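Local coordinates for protein nicotinate-nucleotide diphosphorylase (Carboxylating) (Streptococcus pyogenes GA06023, PDB 5HUO) that probably catalyses the decarboxylating transfer of a phosphoribosyl group from 5-phospho-alpha-D-ribose 1-diphosphate to quinolinate, giving nicotinate ribonucleotide, carbon dioxide and diphosphate on the pathway to NAD, at residues A[76-81]-A[141-146]; A[137-142]-A[171-176]; A[223-228]-A[242-247]. One frame throughout, in Å; residues are numbered along the deposited sequence.

Contact 1 of 3, residues A[76-81]-A[141-146]; sequences AGVLAG and GIASMT
Val78, Ala143 and Ser144 carry this contact, in which the short strand 77-78 and the residues after it, in the N-terminal part of the quinolinate phosphoribosyltransferase fold, lie against the long helix 122-153. Strand 77-78 forms a small antiparallel pair with strand 108-109, Gly77 bonding through its backbone to Leu109, and the chain then runs past the helix towards helix 82-92, whose N-cap position is Gly81. The polar link is made by the serine: Val78 N donates to Ser144 OG over 2.7 Å, with an N-H...O angle of 174°, so the bond is almost straight. The OG stands beside its own backbone N (chi1 -68°), a setting from which it also reaches back one helical turn to hydrogen-bond the carbonyl of Ser140. The hydroxyl is thus gripped twice, accepting from the strand and bonded to the helix backbone, and its rotation is fixed by both. Gly77, with no side chain, lets the strand come close, its CA 3.4 Å from Ser144 OG.

Next to this bond the packing is purely apolar. The CB of Ala143 fits between two residues of 76-81, meeting Ala80 CB methyl to methyl at 3.6 Å and Val78 CG1 at 4.2 Å. Between these two, Leu79 turns its side chain away from the helical segment, to Leu136 and Ser140 of an earlier part of the same helix and to Phe103. Ala80 also touches Val180 of helix 171-180, while Val78 continues along helix 122-153 to Ala147. The two branches of Val78 meet successive residues of the helix: with CG1 anti to the backbone N (chi1 -175°) directed at Ala143, its other branch is left over the next residue, CG2 lying 4.0 Å from Ser144 CA.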
loop_
_atom_site.group_PDB
_atom_site.type_symbol
_atom_site.label_atom_id
_atom_site.label_comp_id
_atom_site.label_asym_id
_atom_site.label_seq_id
_atom_site.Cartn_x
_atom_site.Cartn_y
_atom_site.Cartn_z
ATOM N N ALA A 76 18.213 23.731 25.380
ATOM C CA ALA A 76 19.568 23.376 25.046
ATOM C C ALA A 76 19.737 21.882 24.837
ATOM O O ALA A 76 19.151 21.075 25.563
ATOM C CB ALA A 76 20.516 23.844 26.114
ATOM N N GLY A 77 20.506 21.528 23.807
ATOM C CA GLY A 77 20.760 20.159 23.489
ATOM C C GLY A 77 21.437 19.989 22.153
ATOM O O GLY A 77 22.187 20.854 21.714
ATOM N N VAL A 78 21.148 18.871 21.501
ATOM C CA VAL A 78 21.726 18.564 20.205
ATOM C C VAL A 78 20.684 18.482 19.111
ATOM O O VAL A 78 19.649 17.925 19.303
ATOM C CB VAL A 78 22.493 17.248 20.258
ATOM C CG1 VAL A 78 23.215 16.969 18.959
ATOM C CG2 VAL A 78 23.503 17.316 21.371
ATOM N N LEU A 79 21.013 19.045 17.958
ATOM C CA LEU A 79 20.077 19.135 16.811
ATOM C C LEU A 79 20.133 17.891 15.987
ATOM O O LEU A 79 21.195 17.482 15.519
ATOM C CB LEU A 79 20.374 20.329 15.910
ATOM C CG LEU A 79 19.603 20.472 14.591
ATOM C CD1 LEU A 79 18.137 20.807 14.821
ATOM C CD2 LEU A 79 20.245 21.544 13.694
ATOM N N ALA A 80 18.970 17.275 15.803
ATOM C CA ALA A 80 18.847 16.063 14.928
ATOM C C ALA A 80 17.517 16.060 14.232
ATOM O O ALA A 80 16.490 16.347 14.850
ATOM C CB ALA A 80 19.034 14.769 15.732
ATOM N N GLY A 81 17.549 15.664 12.970
ATOM C CA GLY A 81 16.333 15.570 12.155
ATOM C C GLY A 81 15.969 16.810 11.354
ATOM O O GLY A 81 14.862 16.972 10.918
ATOM N N GLY A 141 15.610 15.191 20.722
ATOM C CA GLY A 141 15.513 14.650 22.095
ATOM C C GLY A 141 16.378 13.445 22.305
ATOM O O GLY A 141 17.123 13.370 23.285
ATOM N N ILE A 142 16.344 12.542 21.331
ATOM C CA ILE A 142 17.174 11.334 21.378
ATOM C C ILE A 142 18.645 11.677 21.236
ATOM O O ILE A 142 19.504 11.148 21.960
ATOM C CB ILE A 142 16.738 10.331 20.303
ATOM C CG1 ILE A 142 15.394 9.724 20.714
ATOM C CG2 ILE A 142 17.765 9.223 20.117
ATOM C CD1 ILE A 142 14.722 8.930 19.600
ATOM N N ALA A 143 18.944 12.539 20.276
ATOM C CA ALA A 143 20.366 12.933 20.021
ATOM C C ALA A 143 20.962 13.574 21.274
ATOM O O ALA A 143 22.043 13.206 21.729
ATOM C CB ALA A 143 20.467 13.852 18.856
ATOM N N SER A 144 20.183 14.471 21.851
ATOM C CA SER A 144 20.543 15.177 23.084
ATOM C C SER A 144 20.858 14.173 24.202
ATOM O O SER A 144 21.884 14.244 24.903
ATOM C CB SER A 144 19.434 16.097 23.503
ATOM O OG SER A 144 19.274 17.196 22.602
ATOM N N MET A 145 19.947 13.237 24.376
ATOM C CA MET A 145 20.093 12.264 25.461
ATOM C C MET A 145 21.324 11.369 25.246
ATOM O O MET A 145 22.053 11.084 26.189
ATOM C CB MET A 145 18.833 11.423 25.618
ATOM C CG MET A 145 18.822 10.631 26.906
ATOM S SD MET A 145 17.318 9.671 26.911
ATOM C CE MET A 145 17.538 8.673 28.415
ATOM N N THR A 146 21.500 10.923 24.009
ATOM C CA THR A 146 22.676 10.129 23.626
ATOM C C THR A 146 23.976 10.895 23.933
ATOM O O THR A 146 24.862 10.398 24.617
ATOM C CB THR A 146 22.643 9.775 22.146
ATOM O OG1 THR A 146 21.476 9.002 21.882
ATOM C CG2 THR A 146 23.878 8.975 21.757
#

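Contact 2 of 3, residues A[137-142]-A[171-176]; sequences QHLSGI and RLFEKY
Glu174 OE2 is held by two groups: His138 NE2, which donates to it across the contact over 2.7 Å, and the hydroxyl of Thr167, which lies a little before helix 171-180. The imidazole N-H meets the anti lone pair of OE2, the one turned away from OE1, at an angle of 154°. The oxygen sits in the plane of the ring, and ring and carboxylate are nearly coplanar. The histidine reaches across because its CG is anti to the backbone N (chi1 178°), while the glutamate extends fully beyond CG to meet it. Held from two sources, the carboxylate has little freedom to rotate.

Beside this polar pair the helices meet through aliphatic groups. Ile142 CD1 rests against the glutamate stem, 3.6 Å from Glu174 CG, the two side chains crossing at about a right angle. One turn back, Leu139 CD2 lies 3.4 Å from Phe173 O and 3.7 Å from Phe173 CB, and its CD1 faces the edge of the phenyl ring. The ring itself leads away to Ile38 and Thr41 of helix 35-49. Arg171 turns elsewhere, forming a salt bridge to Asp49 of a neighbouring subunit.

The axes of the two segments approach to 9.3 Å and cross at -42°, a buried helix-helix packing with a His-carboxylate hydrogen bond across it, which joins the long helix 122-153 to helix 171-180 in the central region of the quinolinate phosphoribosyltransferase fold.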
loop_
_atom_site.group_PDB
_atom_site.type_symbol
_atom_site.label_atom_id
_atom_site.label_comp_id
_atom_site.label_asym_id
_atom_site.label_seq_id
_atom_site.Cartn_x
_atom_site.Cartn_y
_atom_site.Cartn_z
ATOM N N GLN A 137 11.472 17.426 17.150
ATOM C CA GLN A 137 11.529 17.402 18.617
ATOM C C GLN A 137 11.948 16.048 19.092
ATOM O O GLN A 137 12.780 15.917 19.974
ATOM C CB GLN A 137 10.214 17.795 19.221
ATOM C CG GLN A 137 10.013 19.299 19.181
ATOM C CD GLN A 137 8.718 19.733 19.759
ATOM O OE1 GLN A 137 7.856 18.891 20.080
ATOM N NE2 GLN A 137 8.502 21.029 19.825
ATOM N N HIS A 138 11.383 15.036 18.489
ATOM C CA HIS A 138 11.606 13.632 18.946
ATOM C C HIS A 138 13.067 13.204 18.693
ATOM O O HIS A 138 13.737 12.659 19.587
ATOM C CB HIS A 138 10.636 12.694 18.205
ATOM C CG HIS A 138 10.779 11.251 18.539
ATOM N ND1 HIS A 138 10.338 10.719 19.719
ATOM C CD2 HIS A 138 11.289 10.205 17.838
ATOM C CE1 HIS A 138 10.575 9.411 19.749
ATOM N NE2 HIS A 138 11.160 9.071 18.617
ATOM N N LEU A 139 13.538 13.480 17.479
ATOM C CA LEU A 139 14.844 13.064 17.096
ATOM C C LEU A 139 15.901 13.899 17.861
ATOM O O LEU A 139 16.955 13.371 18.262
ATOM C CB LEU A 139 15.026 13.155 15.581
ATOM C CG LEU A 139 14.078 12.262 14.801
ATOM C CD1 LEU A 139 14.355 12.366 13.321
ATOM C CD2 LEU A 139 14.211 10.824 15.159
ATOM N N SER A 140 15.669 15.193 18.009
ATOM C CA SER A 140 16.636 16.028 18.726
ATOM C C SER A 140 16.732 15.633 20.210
ATOM O O SER A 140 17.750 15.692 20.848
ATOM C CB SER A 140 16.272 17.506 18.565
ATOM O OG SER A 140 16.472 17.930 17.206
ATOM N N GLY A 141 15.610 15.191 20.722
ATOM C CA GLY A 141 15.513 14.650 22.095
ATOM C C GLY A 141 16.378 13.445 22.305
ATOM O O GLY A 141 17.123 13.370 23.285
ATOM N N ILE A 142 16.344 12.542 21.331
ATOM C CA ILE A 142 17.174 11.334 21.378
ATOM C C ILE A 142 18.645 11.677 21.236
ATOM O O ILE A 142 19.504 11.148 21.960
ATOM C CB ILE A 142 16.738 10.331 20.303
ATOM C CG1 ILE A 142 15.394 9.724 20.714
ATOM C CG2 ILE A 142 17.765 9.223 20.117
ATOM C CD1 ILE A 142 14.722 8.930 19.600
ATOM N N ARG A 171 12.252 3.029 13.852
ATOM C CA ARG A 171 13.592 2.579 14.240
ATOM C C ARG A 171 14.723 3.266 13.459
ATOM O O ARG A 171 15.666 3.749 14.021
ATOM C CB ARG A 171 13.745 1.058 14.105
ATOM C CG ARG A 171 15.063 0.573 14.587
ATOM C CD ARG A 171 15.068 -0.916 14.728
ATOM N NE ARG A 171 14.233 -1.369 15.818
ATOM C CZ ARG A 171 13.852 -2.636 16.006
ATOM N NH1 ARG A 171 14.174 -3.600 15.171
ATOM N NH2 ARG A 171 13.078 -2.965 17.029
ATOM N N LEU A 172 14.550 3.326 12.175
ATOM C CA LEU A 172 15.470 4.003 11.313
ATOM C C LEU A 172 15.824 5.404 11.769
ATOM O O LEU A 172 16.986 5.832 11.678
ATOM C CB LEU A 172 14.815 4.114 9.947
ATOM C CG LEU A 172 15.632 4.669 8.829
ATOM C CD1 LEU A 172 16.709 3.627 8.454
ATOM C CD2 LEU A 172 14.716 4.880 7.670
ATOM N N PHE A 173 14.813 6.130 12.189
ATOM C CA PHE A 173 14.942 7.565 12.504
ATOM C C PHE A 173 15.628 7.675 13.858
ATOM O O PHE A 173 16.482 8.527 14.076
ATOM C CB PHE A 173 13.579 8.292 12.588
ATOM C CG PHE A 173 12.828 8.400 11.287
ATOM C CD1 PHE A 173 12.075 7.375 10.818
ATOM C CD2 PHE A 173 12.817 9.548 10.572
ATOM C CE1 PHE A 173 11.387 7.473 9.614
ATOM C CE2 PHE A 173 12.155 9.639 9.364
ATOM C CZ PHE A 173 11.442 8.596 8.876
ATOM N N GLU A 174 15.244 6.819 14.763
ATOM C CA GLU A 174 15.812 6.810 16.110
ATOM C C GLU A 174 17.260 6.364 16.072
ATOM O O GLU A 174 18.106 6.929 16.712
ATOM C CB GLU A 174 14.967 5.951 17.038
ATOM C CG GLU A 174 13.558 6.532 17.172
ATOM C CD GLU A 174 12.683 5.809 18.172
ATOM O OE1 GLU A 174 12.935 4.603 18.496
ATOM O OE2 GLU A 174 11.717 6.438 18.660
ATOM N N LYS A 175 17.560 5.385 15.250
ATOM C CA LYS A 175 18.949 4.911 15.117
ATOM C C LYS A 175 19.788 6.073 14.641
ATOM O O LYS A 175 20.941 6.225 15.040
ATOM C CB LYS A 175 19.035 3.732 14.161
ATOM C CG LYS A 175 18.350 2.483 14.726
ATOM C CD LYS A 175 19.327 1.555 15.447
ATOM C CE LYS A 175 18.583 0.467 16.202
ATOM N NZ LYS A 175 19.497 -0.523 16.828
ATOM N N TYR A 176 19.235 6.851 13.715
ATOM C CA TYR A 176 19.969 7.943 13.106
ATOM C C TYR A 176 20.291 8.962 14.212
ATOM O O TYR A 176 21.432 9.426 14.314
ATOM C CB TYR A 176 19.163 8.579 11.945
ATOM C CG TYR A 176 19.688 9.916 11.465
ATOM C CD1 TYR A 176 20.879 10.010 10.741
ATOM C CD2 TYR A 176 19.019 11.108 11.793
ATOM C CE1 TYR A 176 21.385 11.246 10.344
ATOM C CE2 TYR A 176 19.501 12.327 11.346
ATOM C CZ TYR A 176 20.711 12.382 10.642
ATOM O OH TYR A 176 21.225 13.584 10.279
#

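Contact 3 of 3, residues A[223-228]-A[242-247]; sequences MVEVEV and VDIIML
The carboxylates of Glu225 and Asp243 each have a neighbour over one flat side. Ile244 CG2 lies on that of Glu225, 3.5 Å from its CD, while Met246 CB meets the same group at its edge, 3.5 Å from Glu225 OE2. That oxygen also lies close to the carboxylate of Glu269 on strand 267-271, beyond 244-248. Met223 SD sits over the Asp243 carboxylate, 3.6 Å from Asp243 CG. At the rim of that group Val224 N donates to the anti lone pair of Asp243 OD2 over 2.9 Å; Arg215 forms a salt bridge with the same oxygen. Glu227 and Met246 run side by side, Glu227 CG 3.5 Å from Met246 SD, and the glutamate ends in a salt bridge to Lys197.

The two strands run parallel and are joined by backbone hydrogen bonds. Val224 O accepts from both Asp243 N and Ile244 N; beyond it Val226 bonds to Ile244 and Met246, its carbonyl taking Met246 N at 2.8 Å, and Val228 N bonds to Met246 O. On the face bearing Val226, Val228 and Ile245 beta-branched side chains pack together: Val242 CG1 touches Val226 CG2 at 4.0 Å, Ala233 and Ala234 of helix 231-240 touch Val228, and Ala237 and Ala238 touch Ile245.

Strand 224-228, helix 231-240 and strand 244-248 make a beta-alpha-beta crossover, the repeating element of the alpha/beta barrel known from quinolinate phosphoribosyltransferases.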
loop_
_atom_site.group_PDB
_atom_site.type_symbol
_atom_site.label_atom_id
_atom_site.label_comp_id
_atom_site.label_asym_id
_atom_site.label_seq_id
_atom_site.Cartn_x
_atom_site.Cartn_y
_atom_site.Cartn_z
ATOM N N MET A 223 27.501 -11.742 12.359
ATOM C CA MET A 223 28.145 -11.650 13.674
ATOM C C MET A 223 27.316 -12.370 14.700
ATOM O O MET A 223 26.092 -12.496 14.573
ATOM C CB MET A 223 28.283 -10.232 14.152
ATOM C CG MET A 223 29.282 -9.437 13.320
ATOM S SD MET A 223 31.011 -10.053 13.340
ATOM C CE MET A 223 31.959 -8.585 12.790
ATOM N N VAL A 224 27.993 -12.942 15.684
ATOM C CA VAL A 224 27.327 -13.700 16.731
ATOM C C VAL A 224 27.715 -13.112 18.037
ATOM O O VAL A 224 28.909 -12.944 18.354
ATOM C CB VAL A 224 27.699 -15.191 16.716
ATOM C CG1 VAL A 224 27.160 -15.910 17.947
ATOM C CG2 VAL A 224 27.118 -15.867 15.497
ATOM N N GLU A 225 26.688 -12.865 18.820
ATOM C CA GLU A 225 26.827 -12.333 20.175
ATOM C C GLU A 225 26.115 -13.255 21.162
ATOM O O GLU A 225 25.145 -13.900 20.823
ATOM C CB GLU A 225 26.249 -10.910 20.268
ATOM C CG GLU A 225 26.387 -10.268 21.632
ATOM C CD GLU A 225 26.051 -8.775 21.672
ATOM O OE1 GLU A 225 25.818 -8.161 20.634
ATOM O OE2 GLU A 225 26.028 -8.201 22.772
ATOM N N VAL A 226 26.635 -13.298 22.389
ATOM C CA VAL A 226 26.016 -14.069 23.473
ATOM C C VAL A 226 25.872 -13.237 24.714
ATOM O O VAL A 226 26.852 -12.632 25.155
ATOM C CB VAL A 226 26.878 -15.255 23.909
ATOM C CG1 VAL A 226 26.223 -15.956 25.078
ATOM C CG2 VAL A 226 27.051 -16.229 22.794
ATOM N N GLU A 227 24.680 -13.284 25.301
ATOM C CA GLU A 227 24.421 -12.694 26.633
ATOM C C GLU A 227 24.765 -13.667 27.729
ATOM O O GLU A 227 24.282 -14.775 27.743
ATOM C CB GLU A 227 22.962 -12.291 26.835
ATOM C CG GLU A 227 22.375 -11.332 25.793
ATOM C CD GLU A 227 20.922 -10.947 26.087
ATOM O OE1 GLU A 227 20.293 -11.593 26.996
ATOM O OE2 GLU A 227 20.432 -9.995 25.407
ATOM N N VAL A 228 25.603 -13.220 28.638
ATOM C CA VAL A 228 26.184 -14.058 29.671
ATOM C C VAL A 228 26.012 -13.420 31.041
ATOM O O VAL A 228 26.295 -12.241 31.236
ATOM C CB VAL A 228 27.668 -14.282 29.357
ATOM C CG1 VAL A 228 28.367 -15.057 30.434
ATOM C CG2 VAL A 228 27.785 -15.025 28.042
ATOM N N VAL A 242 33.309 -16.501 19.809
ATOM C CA VAL A 242 32.217 -15.549 19.447
ATOM C C VAL A 242 32.766 -14.173 19.208
ATOM O O VAL A 242 33.904 -13.872 19.600
ATOM C CB VAL A 242 31.092 -15.393 20.466
ATOM C CG1 VAL A 242 30.315 -16.670 20.515
ATOM C CG2 VAL A 242 31.628 -14.955 21.814
ATOM N N ASP A 243 31.950 -13.363 18.538
ATOM C CA ASP A 243 32.370 -12.030 18.126
ATOM C C ASP A 243 32.229 -11.035 19.246
ATOM O O ASP A 243 33.080 -10.160 19.437
ATOM C CB ASP A 243 31.579 -11.629 16.920
ATOM C CG ASP A 243 31.835 -12.548 15.751
ATOM O OD1 ASP A 243 33.026 -12.691 15.353
ATOM O OD2 ASP A 243 30.865 -13.091 15.182
ATOM N N ILE A 244 31.149 -11.189 19.989
ATOM C CA ILE A 244 30.799 -10.252 21.051
ATOM C C ILE A 244 30.184 -10.959 22.230
ATOM O O ILE A 244 29.317 -11.798 22.072
ATOM C CB ILE A 244 29.767 -9.221 20.595
ATOM C CG1 ILE A 244 30.252 -8.544 19.319
ATOM C CG2 ILE A 244 29.521 -8.204 21.728
ATOM C CD1 ILE A 244 29.274 -7.550 18.717
ATOM N N ILE A 245 30.672 -10.617 23.410
ATOM C CA ILE A 245 30.127 -11.150 24.669
ATOM C C ILE A 245 29.452 -10.034 25.426
ATOM O O ILE A 245 30.052 -8.966 25.601
ATOM C CB ILE A 245 31.213 -11.771 25.548
ATOM C CG1 ILE A 245 31.838 -12.956 24.820
ATOM C CG2 ILE A 245 30.625 -12.213 26.886
ATOM C CD1 ILE A 245 32.989 -13.605 25.558
ATOM N N MET A 246 28.193 -10.249 25.783
ATOM C CA MET A 246 27.421 -9.259 26.551
ATOM C C MET A 246 27.419 -9.630 28.010
ATOM O O MET A 246 26.942 -10.679 28.363
ATOM C CB MET A 246 25.976 -9.176 26.115
ATOM C CG MET A 246 25.195 -8.159 26.943
ATOM S SD MET A 246 23.400 -8.163 26.720
ATOM C CE MET A 246 23.213 -7.221 25.223
ATOM N N LEU A 247 27.976 -8.762 28.839
ATOM C CA LEU A 247 28.000 -8.959 30.313
ATOM C C LEU A 247 26.771 -8.304 30.872
ATOM O O LEU A 247 26.641 -7.104 30.891
ATOM C CB LEU A 247 29.263 -8.387 30.968
ATOM C CG LEU A 247 30.601 -8.843 30.360
ATOM C CD1 LEU A 247 31.797 -8.155 31.001
ATOM C CD2 LEU A 247 30.767 -10.352 30.438
#

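Contacts 1 and 2 are neighbours, their centres 8 Å apart. They share Gly141 and Ile142 of helix 122-153, on which contact 1 sets strand 77-78 and contact 2 sets helix 171-180. Ala80 O and Ser140 OG, 2.8 Å apart, probably hydrogen-bond directly between them. Contact 3 stands apart: its centre is 29 Å from that of contact 1 and 26 Å from that of contact 2, with nearest atoms about 17 and 11 Å away. Along the chain contact 2 begins on the stretch where contact 1 ends, and contact 3 comes last, within the six-stranded parallel sheet, where it pairs two neighbouring strands of the C-terminal part.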